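Local structure of glucoamylase (Thermoanaerobacterium thermosaccharolyticum, 1LF6) at residues I75-T80 and P87-D92; M135-E140 and S242-V247; D148-L153 and G233-L238; E177-K182 and I194-Y199. The protein hydrolyses terminal alpha-1,4-linked glucose units from the non-reducing ends of glucan chains, releasing beta-D-glucose, and probably also cleaves isomaltose. One frame throughout, in Å; residues are numbered along the deposited sequence.

Contact 1: I75-T80 and P87-D92; sequences IKFIVT and PDETKD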
loop_
_atom_site.group_PDB
_atom_site.type_symbol
_atom_site.label_atom_id
_atom_site.label_comp_id
_atom_site.label_asym_id
_atom_site.label_seq_id
_atom_site.Cartn_x
_atom_site.Cartn_y
_atom_site.Cartn_z
ATOM N N ILE A 75 -17.161 6.046 -5.364
ATOM C CA ILE A 75 -18.272 6.895 -4.947
ATOM C C ILE A 75 -17.913 8.224 -5.598
ATOM O O ILE A 75 -17.032 8.941 -5.118
ATOM C CB ILE A 75 -18.335 7.091 -3.419
ATOM C CG1 ILE A 75 -18.492 5.745 -2.714
ATOM C CG2 ILE A 75 -19.527 7.979 -3.070
ATOM C CD1 ILE A 75 -18.477 5.839 -1.192
ATOM N N LYS A 76 -18.577 8.539 -6.707
ATOM C CA LYS A 76 -18.284 9.765 -7.433
ATOM C C LYS A 76 -19.517 10.579 -7.800
ATOM O O LYS A 76 -20.653 10.097 -7.724
ATOM C CB LYS A 76 -17.514 9.430 -8.712
ATOM C CG LYS A 76 -18.336 8.624 -9.712
ATOM C CD LYS A 76 -17.512 8.209 -10.918
ATOM C CE LYS A 76 -18.333 7.339 -11.861
ATOM N NZ LYS A 76 -17.547 6.916 -13.050
ATOM N N PHE A 77 -19.277 11.822 -8.205
ATOM C CA PHE A 77 -20.348 12.721 -8.606
ATOM C C PHE A 77 -20.401 12.861 -10.119
ATOM O O PHE A 77 -19.367 12.850 -10.791
ATOM C CB PHE A 77 -20.148 14.110 -7.993
ATOM C CG PHE A 77 -20.587 14.211 -6.564
ATOM C CD1 PHE A 77 -21.930 14.067 -6.229
ATOM C CD2 PHE A 77 -19.663 14.441 -5.553
ATOM C CE1 PHE A 77 -22.345 14.151 -4.905
ATOM C CE2 PHE A 77 -20.069 14.526 -4.230
ATOM C CZ PHE A 77 -21.413 14.381 -3.903
ATOM N N ILE A 78 -21.618 12.985 -10.640
ATOM C CA ILE A 78 -21.833 13.174 -12.067
ATOM C C ILE A 78 -22.711 14.413 -12.192
ATOM O O ILE A 78 -23.737 14.522 -11.518
ATOM C CB ILE A 78 -22.571 11.979 -12.714
ATOM C CG1 ILE A 78 -21.829 10.677 -12.409
ATOM C CG2 ILE A 78 -22.664 12.188 -14.223
ATOM C CD1 ILE A 78 -20.391 10.657 -12.904
ATOM N N VAL A 79 -22.301 15.349 -13.040
ATOM C CA VAL A 79 -23.064 16.578 -13.222
ATOM C C VAL A 79 -23.489 16.773 -14.669
ATOM O O VAL A 79 -22.786 16.372 -15.595
ATOM C CB VAL A 79 -22.252 17.816 -12.765
ATOM C CG1 VAL A 79 -20.880 17.790 -13.393
ATOM C CG2 VAL A 79 -22.974 19.096 -13.157
ATOM N N THR A 80 -24.653 17.385 -14.851
ATOM C CA THR A 80 -25.181 17.648 -16.178
ATOM C C THR A 80 -26.039 18.907 -16.149
ATOM O O THR A 80 -26.369 19.420 -15.079
ATOM C CB THR A 80 -26.047 16.472 -16.675
ATOM O OG1 THR A 80 -26.424 16.703 -18.037
ATOM C CG2 THR A 80 -27.304 16.336 -15.828
ATOM N N PRO A 87 -20.561 15.460 -17.618
ATOM C CA PRO A 87 -19.198 15.174 -17.154
ATOM C C PRO A 87 -19.084 14.329 -15.887
ATOM O O PRO A 87 -19.828 14.512 -14.922
ATOM C CB PRO A 87 -18.603 16.566 -16.960
ATOM C CG PRO A 87 -19.764 17.330 -16.466
ATOM C CD PRO A 87 -20.878 16.884 -17.400
ATOM N N ASP A 88 -18.134 13.398 -15.921
ATOM C CA ASP A 88 -17.832 12.509 -14.805
ATOM C C ASP A 88 -16.640 13.182 -14.138
ATOM O O ASP A 88 -15.583 13.315 -14.752
ATOM C CB ASP A 88 -17.449 11.127 -15.346
ATOM C CG ASP A 88 -16.999 10.154 -14.254
ATOM O OD1 ASP A 88 -17.002 8.932 -14.528
ATOM O OD2 ASP A 88 -16.635 10.591 -13.142
ATOM N N GLU A 89 -16.815 13.625 -12.897
ATOM C CA GLU A 89 -15.745 14.319 -12.183
ATOM C C GLU A 89 -14.418 13.557 -12.179
ATOM O O GLU A 89 -13.353 14.168 -12.261
ATOM C CB GLU A 89 -16.168 14.618 -10.737
ATOM C CG GLU A 89 -16.020 13.442 -9.780
ATOM C CD GLU A 89 -16.376 13.796 -8.345
ATOM O OE1 GLU A 89 -16.056 14.923 -7.912
ATOM O OE2 GLU A 89 -16.962 12.941 -7.647
ATOM N N THR A 90 -14.483 12.230 -12.098
ATOM C CA THR A 90 -13.270 11.420 -12.065
ATOM C C THR A 90 -12.455 11.445 -13.353
ATOM O O THR A 90 -11.341 10.922 -13.394
ATOM C CB THR A 90 -13.573 9.939 -11.700
ATOM O OG1 THR A 90 -14.351 9.324 -12.733
ATOM C CG2 THR A 90 -14.336 9.861 -10.390
ATOM N N LYS A 91 -12.987 12.055 -14.407
ATOM C CA LYS A 91 -12.246 12.114 -15.666
ATOM C C LYS A 91 -12.394 13.423 -16.428
ATOM O O LYS A 91 -11.575 13.732 -17.291
ATOM C CB LYS A 91 -12.660 10.949 -16.565
ATOM C CG LYS A 91 -14.153 10.796 -16.715
ATOM C CD LYS A 91 -14.576 9.350 -16.514
ATOM C CE LYS A 91 -13.988 8.440 -17.581
ATOM N NZ LYS A 91 -14.458 7.041 -17.400
ATOM N N ASP A 92 -13.428 14.195 -16.107
ATOM C CA ASP A 92 -13.663 15.457 -16.803
ATOM C C ASP A 92 -13.376 16.688 -15.953
ATOM O O ASP A 92 -13.767 17.800 -16.315
ATOM C CB ASP A 92 -15.106 15.514 -17.307
ATOM C CG ASP A 92 -15.468 14.320 -18.167
ATOM O OD1 ASP A 92 -14.656 13.958 -19.042
ATOM O OD2 ASP A 92 -16.561 13.749 -17.970
HETATM O O HOH W 1 -15.031 6.114 -12.412
#

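Contact 2: M135-E140 and S242-V247; sequences MKAKFE and SEFEIV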
loop_
_atom_site.group_PDB
_atom_site.type_symbol
_atom_site.label_atom_id
_atom_site.label_comp_id
_atom_site.label_asym_id
_atom_site.label_seq_id
_atom_site.Cartn_x
_atom_site.Cartn_y
_atom_site.Cartn_z
ATOM N N MET A 135 -18.397 12.204 3.895
ATOM C CA MET A 135 -17.960 13.077 2.819
ATOM C C MET A 135 -18.858 14.295 2.743
ATOM O O MET A 135 -20.019 14.198 2.344
ATOM C CB MET A 135 -17.987 12.381 1.453
ATOM C CG MET A 135 -17.711 13.359 0.303
ATOM S SD MET A 135 -17.875 12.681 -1.361
ATOM C CE MET A 135 -19.637 12.277 -1.379
ATOM N N LYS A 136 -18.328 15.443 3.141
ATOM C CA LYS A 136 -19.094 16.672 3.048
ATOM C C LYS A 136 -18.746 17.206 1.671
ATOM O O LYS A 136 -17.584 17.186 1.265
ATOM C CB LYS A 136 -18.670 17.674 4.123
ATOM C CG LYS A 136 -19.488 18.964 4.112
ATOM C CD LYS A 136 -19.274 19.756 5.391
ATOM C CE LYS A 136 -20.257 20.907 5.511
ATOM N NZ LYS A 136 -20.094 21.645 6.801
ATOM N N ALA A 137 -19.753 17.663 0.940
ATOM C CA ALA A 137 -19.516 18.184 -0.394
ATOM C C ALA A 137 -20.367 19.412 -0.650
ATOM O O ALA A 137 -21.431 19.580 -0.055
ATOM C CB ALA A 137 -19.823 17.111 -1.433
ATOM N N LYS A 138 -19.876 20.272 -1.533
ATOM C CA LYS A 138 -20.579 21.483 -1.913
ATOM C C LYS A 138 -20.370 21.683 -3.407
ATOM O O LYS A 138 -19.263 21.501 -3.919
ATOM C CB LYS A 138 -20.044 22.697 -1.147
ATOM C CG LYS A 138 -18.620 23.098 -1.503
ATOM C CD LYS A 138 -18.240 24.436 -0.867
ATOM C CE LYS A 138 -16.800 24.813 -1.202
ATOM N NZ LYS A 138 -16.381 26.114 -0.601
ATOM N N PHE A 139 -21.441 22.041 -4.103
ATOM C CA PHE A 139 -21.379 22.260 -5.537
ATOM C C PHE A 139 -21.402 23.746 -5.842
ATOM O O PHE A 139 -22.164 24.497 -5.235
ATOM C CB PHE A 139 -22.558 21.561 -6.219
ATOM C CG PHE A 139 -22.611 21.766 -7.705
ATOM C CD1 PHE A 139 -23.297 22.849 -8.250
ATOM C CD2 PHE A 139 -21.961 20.886 -8.562
ATOM C CE1 PHE A 139 -23.334 23.052 -9.625
ATOM C CE2 PHE A 139 -21.990 21.078 -9.938
ATOM C CZ PHE A 139 -22.678 22.166 -10.473
ATOM N N GLU A 140 -20.560 24.169 -6.780
ATOM C CA GLU A 140 -20.499 25.573 -7.169
ATOM C C GLU A 140 -20.632 25.736 -8.673
ATOM O O GLU A 140 -19.924 25.088 -9.439
ATOM C CB GLU A 140 -19.171 26.206 -6.752
ATOM C CG GLU A 140 -18.868 26.191 -5.273
ATOM C CD GLU A 140 -17.593 26.952 -4.963
ATOM O OE1 GLU A 140 -17.629 28.198 -4.999
ATOM O OE2 GLU A 140 -16.554 26.308 -4.705
ATOM N N SER A 242 -26.749 23.519 -1.667
ATOM C CA SER A 242 -25.620 23.210 -2.538
ATOM C C SER A 242 -24.509 22.508 -1.755
ATOM O O SER A 242 -23.557 21.996 -2.338
ATOM C CB SER A 242 -25.078 24.492 -3.175
ATOM O OG SER A 242 -24.624 25.399 -2.186
ATOM N N GLU A 243 -24.641 22.494 -0.431
ATOM C CA GLU A 243 -23.661 21.853 0.443
ATOM C C GLU A 243 -24.381 20.810 1.291
ATOM O O GLU A 243 -25.397 21.107 1.922
ATOM C CB GLU A 243 -22.991 22.895 1.338
ATOM C CG GLU A 243 -21.855 22.344 2.191
ATOM C CD GLU A 243 -20.967 23.440 2.753
ATOM O OE1 GLU A 243 -20.010 23.113 3.481
ATOM O OE2 GLU A 243 -21.224 24.629 2.465
ATOM N N PHE A 244 -23.845 19.594 1.315
ATOM C CA PHE A 244 -24.477 18.498 2.042
ATOM C C PHE A 244 -23.479 17.471 2.572
ATOM O O PHE A 244 -22.289 17.533 2.274
ATOM C CB PHE A 244 -25.462 17.798 1.113
ATOM C CG PHE A 244 -24.877 17.476 -0.234
ATOM C CD1 PHE A 244 -24.730 18.469 -1.195
ATOM C CD2 PHE A 244 -24.417 16.192 -0.519
ATOM C CE1 PHE A 244 -24.130 18.193 -2.423
ATOM C CE2 PHE A 244 -23.815 15.907 -1.747
ATOM C CZ PHE A 244 -23.670 16.908 -2.699
ATOM N N GLU A 245 -23.983 16.514 3.345
ATOM C CA GLU A 245 -23.147 15.475 3.927
ATOM C C GLU A 245 -23.584 14.078 3.488
ATOM O O GLU A 245 -24.741 13.693 3.679
ATOM C CB GLU A 245 -23.203 15.554 5.453
ATOM C CG GLU A 245 -22.857 16.917 6.020
ATOM C CD GLU A 245 -22.982 16.974 7.534
ATOM O OE1 GLU A 245 -22.748 18.059 8.106
ATOM O OE2 GLU A 245 -23.312 15.937 8.150
ATOM N N ILE A 246 -22.658 13.324 2.902
ATOM C CA ILE A 246 -22.947 11.963 2.465
ATOM C C ILE A 246 -22.298 11.005 3.459
ATOM O O ILE A 246 -21.116 11.147 3.790
ATOM C CB ILE A 246 -22.397 11.696 1.039
ATOM C CG1 ILE A 246 -23.125 12.586 0.029
ATOM C CG2 ILE A 246 -22.582 10.224 0.665
ATOM C CD1 ILE A 246 -24.635 12.372 -0.013
ATOM N N VAL A 247 -23.072 10.042 3.947
ATOM C CA VAL A 247 -22.556 9.081 4.910
ATOM C C VAL A 247 -22.742 7.638 4.451
ATOM O O VAL A 247 -23.829 7.245 4.027
ATOM C CB VAL A 247 -23.236 9.249 6.295
ATOM C CG1 VAL A 247 -22.689 8.223 7.279
ATOM C CG2 VAL A 247 -23.006 10.659 6.818
#

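Contact 3: D148-L153 and G233-L238; sequences DYKLYL and GAEIDL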
loop_
_atom_site.group_PDB
_atom_site.type_symbol
_atom_site.label_atom_id
_atom_site.label_comp_id
_atom_site.label_asym_id
_atom_site.label_seq_id
_atom_site.Cartn_x
_atom_site.Cartn_y
_atom_site.Cartn_z
ATOM N N ASP A 148 -29.156 25.681 -13.128
ATOM C CA ASP A 148 -28.971 25.210 -14.496
ATOM C C ASP A 148 -28.222 23.882 -14.517
ATOM O O ASP A 148 -27.913 23.351 -15.585
ATOM C CB ASP A 148 -28.194 26.242 -15.314
ATOM C CG ASP A 148 -28.913 27.574 -15.405
ATOM O OD1 ASP A 148 -30.089 27.591 -15.834
ATOM O OD2 ASP A 148 -28.302 28.607 -15.053
ATOM N N TYR A 149 -27.942 23.343 -13.335
ATOM C CA TYR A 149 -27.208 22.090 -13.231
ATOM C C TYR A 149 -27.913 21.026 -12.399
ATOM O O TYR A 149 -28.764 21.326 -11.560
ATOM C CB TYR A 149 -25.820 22.358 -12.636
ATOM C CG TYR A 149 -24.955 23.267 -13.481
ATOM C CD1 TYR A 149 -24.371 22.804 -14.659
ATOM C CD2 TYR A 149 -24.736 24.594 -13.114
ATOM C CE1 TYR A 149 -23.587 23.641 -15.452
ATOM C CE2 TYR A 149 -23.954 25.440 -13.901
ATOM C CZ TYR A 149 -23.383 24.958 -15.066
ATOM O OH TYR A 149 -22.602 25.781 -15.846
ATOM N N LYS A 150 -27.551 19.774 -12.654
ATOM C CA LYS A 150 -28.099 18.641 -11.920
ATOM C C LYS A 150 -26.899 17.881 -11.369
ATOM O O LYS A 150 -25.901 17.701 -12.066
ATOM C CB LYS A 150 -28.912 17.724 -12.841
ATOM C CG LYS A 150 -30.291 18.242 -13.230
ATOM C CD LYS A 150 -30.211 19.410 -14.199
ATOM C CE LYS A 150 -31.603 19.814 -14.674
ATOM N NZ LYS A 150 -31.581 21.050 -15.503
ATOM N N LEU A 151 -26.991 17.440 -10.121
ATOM C CA LEU A 151 -25.891 16.713 -9.505
ATOM C C LEU A 151 -26.333 15.320 -9.084
ATOM O O LEU A 151 -27.321 15.163 -8.365
ATOM C CB LEU A 151 -25.372 17.479 -8.287
ATOM C CG LEU A 151 -24.180 16.866 -7.556
ATOM C CD1 LEU A 151 -22.946 16.904 -8.444
ATOM C CD2 LEU A 151 -23.933 17.638 -6.270
ATOM N N TYR A 152 -25.598 14.310 -9.537
ATOM C CA TYR A 152 -25.926 12.932 -9.200
ATOM C C TYR A 152 -24.747 12.219 -8.549
ATOM O O TYR A 152 -23.590 12.465 -8.888
ATOM C CB TYR A 152 -26.368 12.166 -10.452
ATOM C CG TYR A 152 -27.436 12.873 -11.262
ATOM C CD1 TYR A 152 -27.095 13.840 -12.206
ATOM C CD2 TYR A 152 -28.790 12.586 -11.071
ATOM C CE1 TYR A 152 -28.073 14.507 -12.940
ATOM C CE2 TYR A 152 -29.777 13.248 -11.799
ATOM C CZ TYR A 152 -29.410 14.209 -12.731
ATOM O OH TYR A 152 -30.380 14.878 -13.447
ATOM N N LEU A 153 -25.063 11.336 -7.609
ATOM C CA LEU A 153 -24.060 10.566 -6.888
ATOM C C LEU A 153 -24.158 9.110 -7.327
ATOM O O LEU A 153 -25.243 8.524 -7.309
ATOM C CB LEU A 153 -24.307 10.669 -5.379
ATOM C CG LEU A 153 -23.304 9.981 -4.447
ATOM C CD1 LEU A 153 -21.940 10.628 -4.612
ATOM C CD2 LEU A 153 -23.772 10.094 -3.002
ATOM N N GLY A 233 -27.308 4.862 -7.710
ATOM C CA GLY A 233 -27.292 6.275 -8.038
ATOM C C GLY A 233 -28.372 7.078 -7.339
ATOM O O GLY A 233 -29.399 6.539 -6.924
ATOM N N ALA A 234 -28.129 8.376 -7.202
ATOM C CA ALA A 234 -29.079 9.263 -6.552
ATOM C C ALA A 234 -28.820 10.697 -6.978
ATOM O O ALA A 234 -27.683 11.079 -7.255
ATOM C CB ALA A 234 -28.963 9.140 -5.034
ATOM N N GLU A 235 -29.886 11.482 -7.048
ATOM C CA GLU A 235 -29.768 12.880 -7.420
ATOM C C GLU A 235 -29.787 13.722 -6.151
ATOM O O GLU A 235 -30.513 13.426 -5.199
ATOM C CB GLU A 235 -30.914 13.291 -8.350
ATOM C CG GLU A 235 -30.996 14.791 -8.625
ATOM C CD GLU A 235 -31.915 15.120 -9.789
ATOM O OE1 GLU A 235 -32.981 14.479 -9.904
ATOM O OE2 GLU A 235 -31.573 16.023 -10.584
ATOM N N ILE A 236 -28.961 14.760 -6.135
ATOM C CA ILE A 236 -28.880 15.649 -4.989
ATOM C C ILE A 236 -29.748 16.870 -5.278
ATOM O O ILE A 236 -29.592 17.516 -6.315
ATOM C CB ILE A 236 -27.422 16.104 -4.748
ATOM C CG1 ILE A 236 -26.509 14.880 -4.607
ATOM C CG2 ILE A 236 -27.346 16.977 -3.504
ATOM C CD1 ILE A 236 -26.860 13.970 -3.448
ATOM N N ASP A 237 -30.669 17.174 -4.371
ATOM C CA ASP A 237 -31.554 18.323 -4.544
ATOM C C ASP A 237 -30.755 19.595 -4.264
ATOM O O ASP A 237 -30.661 20.036 -3.117
ATOM C CB ASP A 237 -32.736 18.236 -3.572
ATOM C CG ASP A 237 -33.844 19.224 -3.907
ATOM O OD1 ASP A 237 -33.531 20.355 -4.338
ATOM O OD2 ASP A 237 -35.028 18.872 -3.729
ATOM N N LEU A 238 -30.180 20.176 -5.312
ATOM C CA LEU A 238 -29.385 21.387 -5.173
ATOM C C LEU A 238 -30.196 22.572 -4.662
ATOM O O LEU A 238 -29.715 23.351 -3.837
ATOM C CB LEU A 238 -28.734 21.755 -6.509
ATOM C CG LEU A 238 -27.612 20.838 -7.003
ATOM C CD1 LEU A 238 -27.133 21.307 -8.371
ATOM C CD2 LEU A 238 -26.464 20.844 -6.002
HETATM O O HOH W 2 -29.397 17.533 -8.739
HETATM O O HOH W 3 -32.850 14.107 -12.680
#

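Contact 4: E177-K182 and I194-Y199; sequences EMLMAK and IGWKGY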
loop_
_atom_site.group_PDB
_atom_site.type_symbol
_atom_site.label_atom_id
_atom_site.label_comp_id
_atom_site.label_asym_id
_atom_site.label_seq_id
_atom_site.Cartn_x
_atom_site.Cartn_y
_atom_site.Cartn_z
ATOM N N GLU A 177 -34.157 7.948 3.922
ATOM C CA GLU A 177 -34.002 7.066 2.775
ATOM C C GLU A 177 -32.545 6.684 2.580
ATOM O O GLU A 177 -31.709 7.534 2.282
ATOM C CB GLU A 177 -34.529 7.731 1.504
ATOM C CG GLU A 177 -36.041 7.717 1.375
ATOM C CD GLU A 177 -36.511 8.245 0.034
ATOM O OE1 GLU A 177 -37.691 8.021 -0.299
ATOM O OE2 GLU A 177 -35.707 8.882 -0.684
ATOM N N MET A 178 -32.251 5.401 2.748
ATOM C CA MET A 178 -30.890 4.905 2.599
ATOM C C MET A 178 -30.790 3.829 1.522
ATOM O O MET A 178 -31.620 2.919 1.461
ATOM C CB MET A 178 -30.394 4.327 3.930
ATOM C CG MET A 178 -30.327 5.317 5.080
ATOM S SD MET A 178 -29.830 4.519 6.625
ATOM C CE MET A 178 -29.965 5.901 7.780
ATOM N N LEU A 179 -29.779 3.946 0.667
ATOM C CA LEU A 179 -29.545 2.959 -0.382
ATOM C C LEU A 179 -28.720 1.860 0.277
ATOM O O LEU A 179 -27.634 2.118 0.800
ATOM C CB LEU A 179 -28.770 3.577 -1.550
ATOM C CG LEU A 179 -29.576 4.406 -2.556
ATOM C CD1 LEU A 179 -30.373 5.476 -1.837
ATOM C CD2 LEU A 179 -28.634 5.032 -3.578
ATOM N N MET A 180 -29.243 0.641 0.264
ATOM C CA MET A 180 -28.565 -0.485 0.890
ATOM C C MET A 180 -27.906 -1.427 -0.112
ATOM O O MET A 180 -28.333 -1.531 -1.262
ATOM C CB MET A 180 -29.560 -1.287 1.733
ATOM C CG MET A 180 -30.443 -0.443 2.638
ATOM S SD MET A 180 -29.507 0.467 3.874
ATOM C CE MET A 180 -28.978 -0.894 4.918
ATOM N N ALA A 181 -26.867 -2.119 0.346
ATOM C CA ALA A 181 -26.146 -3.084 -0.473
ATOM C C ALA A 181 -25.675 -4.195 0.450
ATOM O O ALA A 181 -25.313 -3.942 1.600
ATOM C CB ALA A 181 -24.955 -2.423 -1.155
ATOM N N LYS A 182 -25.685 -5.428 -0.042
ATOM C CA LYS A 182 -25.251 -6.539 0.787
ATOM C C LYS A 182 -24.707 -7.717 -0.004
ATOM O O LYS A 182 -24.951 -7.859 -1.204
ATOM C CB LYS A 182 -26.405 -7.004 1.685
ATOM C CG LYS A 182 -27.618 -7.539 0.934
ATOM C CD LYS A 182 -27.669 -9.063 0.937
ATOM C CE LYS A 182 -27.990 -9.603 2.323
ATOM N NZ LYS A 182 -28.069 -11.088 2.339
ATOM N N ILE A 194 -29.517 15.596 3.852
ATOM C CA ILE A 194 -30.640 16.309 3.256
ATOM C C ILE A 194 -31.489 15.357 2.422
ATOM O O ILE A 194 -32.393 15.785 1.706
ATOM C CB ILE A 194 -30.171 17.451 2.339
ATOM C CG1 ILE A 194 -29.282 16.895 1.228
ATOM C CG2 ILE A 194 -29.444 18.498 3.153
ATOM C CD1 ILE A 194 -28.977 17.897 0.130
ATOM N N GLY A 195 -31.189 14.066 2.514
ATOM C CA GLY A 195 -31.940 13.077 1.762
ATOM C C GLY A 195 -31.631 13.100 0.275
ATOM O O GLY A 195 -30.673 13.749 -0.155
ATOM N N TRP A 196 -32.443 12.399 -0.514
ATOM C CA TRP A 196 -32.240 12.337 -1.959
ATOM C C TRP A 196 -33.421 12.924 -2.720
ATOM O O TRP A 196 -34.564 12.848 -2.268
ATOM C CB TRP A 196 -32.044 10.886 -2.410
ATOM C CG TRP A 196 -31.141 10.089 -1.525
ATOM C CD1 TRP A 196 -31.511 9.151 -0.603
ATOM C CD2 TRP A 196 -29.714 10.167 -1.466
ATOM N NE1 TRP A 196 -30.403 8.638 0.025
ATOM C CE2 TRP A 196 -29.285 9.245 -0.484
ATOM C CE3 TRP A 196 -28.754 10.927 -2.145
ATOM C CZ2 TRP A 196 -27.935 9.062 -0.167
ATOM C CZ3 TRP A 196 -27.411 10.745 -1.829
ATOM C CH2 TRP A 196 -27.016 9.818 -0.847
ATOM N N LYS A 197 -33.137 13.505 -3.879
ATOM C CA LYS A 197 -34.176 14.078 -4.719
ATOM C C LYS A 197 -34.736 12.941 -5.565
ATOM O O LYS A 197 -35.754 13.086 -6.240
ATOM C CB LYS A 197 -33.588 15.159 -5.627
ATOM C CG LYS A 197 -34.614 15.845 -6.512
ATOM C CD LYS A 197 -33.998 16.982 -7.312
ATOM C CE LYS A 197 -35.059 17.716 -8.122
ATOM N NZ LYS A 197 -34.490 18.883 -8.854
ATOM N N GLY A 198 -34.049 11.804 -5.514
ATOM C CA GLY A 198 -34.456 10.632 -6.271
ATOM C C GLY A 198 -33.359 9.582 -6.224
ATOM O O GLY A 198 -32.188 9.918 -6.036
ATOM N N TYR A 199 -33.728 8.315 -6.390
ATOM C CA TYR A 199 -32.757 7.229 -6.357
ATOM C C TYR A 199 -33.036 6.166 -7.413
ATOM O O TYR A 199 -34.123 6.119 -7.991
ATOM C CB TYR A 199 -32.751 6.583 -4.969
ATOM C CG TYR A 199 -34.114 6.103 -4.512
ATOM C CD1 TYR A 199 -34.719 4.989 -5.099
ATOM C CD2 TYR A 199 -34.811 6.778 -3.512
ATOM C CE1 TYR A 199 -35.986 4.562 -4.701
ATOM C CE2 TYR A 199 -36.076 6.362 -3.106
ATOM C CZ TYR A 199 -36.660 5.255 -3.703
ATOM O OH TYR A 199 -37.917 4.847 -3.305
HETATM O O HOH W 4 -34.719 11.116 0.722
#

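Contact 1: I75-T80 and P87-D92
Lys76 NZ reaches Asp88 OD1 in a salt bridge of 2.6 Å, arriving on the syn side of the carboxylate, while a water ties the same ammonium group to Thr90 OG1. The other oxygen, Asp88 OD2, takes both Thr90 N (2.9 Å) and Thr90 OG1 from one face of the carboxylate. The bond to Thr90 N makes Asp88 the N-cap of the short helix around 89-92, which follows the loop returning from strand 70-80 in the N-terminal beta-sandwich domain. Glu89 OE2 accepts from Phe77 N at 2.6 Å, with the donor above the carboxylate plane, and also pairs with Lys122 of strand 118-126. Ile78 and Asp88 form a single backbone bridge, in which Val79 N donates to Pro87 O (3.2 Å) and Glu89 N only weakly to Phe77 O. With CG placed between the backbone N and carbonyl carbon (chi1 66°), the extended Lys76 chain crosses Thr90 at about a right angle, CD lying 3.6 Å from Thr90 CG2. Ile78 CD1 rests against Asp88 CG.

Contact 2: M135-E140 and S242-V247
Ala137 O is gripped from two directions: Phe244 N donates to it at 2.8 Å in a nearly straight bond, and the CA-H of Glu243 makes a weaker contact at 3.2 Å from Glu243 CA. The same oxygen also sits over one face of the Phe244 ring, offset toward its rim. Ala137 N returns a bond to Phe244 O, and Met135 and Ile246 form a second antiparallel hydrogen-bonded pair with bonds in both directions. Phe139 N, donating to Ser242 O at 2.8 Å, extends the pairing of strands 132-141 and 243-251 in the N-terminal beta-sandwich domain.

On the face of Met135, Ala137, Phe244 and Ile246, the Met135 chain bends at its last torsion (chi3 64°), bringing CE to 3.7 Å from Ile246 CB; the two side chains run side by side. Ala137 CB approaches Phe244 CZ. The other face carries charge. Glu243 slants across toward Lys136, its OE1 3.0 Å from Lys136 CE, and the salt bridge to Lys136 NZ is long at 3.6 Å. An alanine in place of Glu243 would probably leave the Lys136 ammonium without this carboxylate and uncover the Lys138 CB that Glu243 CG touches. The pairing is thus two-sided: apolar groups face the interior of the sandwich, while loosely matched charges occupy the partly exposed outer surface.

Contact 3: D148-L153 and G233-L238
Gly233 opens the pairing with its CA 3.1 Å from Leu153 O, a CA-H...O contact. At Ala234, the backbone N donates to Leu153 O and the carbonyl O accepts from Leu153 N at 2.7 Å, completing an antiparallel hydrogen-bonded pair. Glu235 stands beside Tyr152, both pointing the same way; its CB lies 3.5 Å from Tyr152 CD2, and ring and carboxylate are turned only 26° apart. A water at the ring edge joins Tyr152 OH to Glu235 OE1, the latter accepting at 2.8 Å. Ile236 N gives a nearly straight bond to Leu151 O (2.8 Å), and on the opposite face Ile236 CB meets Leu151 CD2. Leu151 CG is anti to the backbone N (chi1 -178°), which also carries CD2 to Leu238 CD2, 4.1 Å away; these two leucines cross at about a right angle. Leu238 CD1 then touches Tyr149 O at 3.6 Å. Phe244 and Phe139 of the facing sheet pack on this leucine-isoleucine surface, an antiparallel pair with one side turned into the core of a beta-sandwich.

Contact 4: E177-K182 and I194-Y199
Trp196 NE1 donates to Glu177 O at 2.8 Å, a bent bond (132° at the hydrogen) whose donor stands above the carbonyl plane. It joins strand 176-183 of one sheet of the N-terminal beta-sandwich to the loop leading into strand 198-203 of the other. With CG anti to the carbonyl carbon (chi1 -80°), Leu179 turns CD1 toward the indole, which it approaches obliquely, 3.7 Å from Trp196 NE1; CD1 also lies 4.1 Å from Tyr199 CB, so a single methyl group touches both aromatic residues. The Glu177 side chain crosses that of Tyr199 at about a right angle, and its carboxylate meets the edge of the ring, the two planes 71° apart; OE2 comes within 3.5 Å of Tyr199 CE2.

Farther out, the indole is backed by Ala234 and Ile236 of strand 230-236 and by Leu190 of strand 186-192. A phenylalanine in place of Trp196 would probably leave Glu177 O without this N-H donor and open a gap beside Leu179 CD1. Gly195, just before the tryptophan, has a positive phi, a backbone conformation that favours glycine. A water also links the two segments, donating to Glu177 OE2 at 2.8 Å and accepting from Trp196 N at 2.9 Å.

In the fold
From the N terminus, contact 1 closes first, a short loop after strand 70-80 that ends before any other contact opens. Contact 2 then spans a long excursion from strand 132-141 to strand 243-251; contact 3 is nested within it, and contact 4 within contact 3. Contact 2 lies in one sheet of the sandwich. Contact 3 pairs strands of the facing sheet, to which the first segment of contact 1 also belongs, strands 70-80 and 150-157 being neighbours. Phe77, Phe244 and Leu151 bring contacts 1, 2 and 3 together between the sheets. Contact 4 bridges the two sheets, and its 194-199 segment hydrogen-bonds to Glu235 of contact 3.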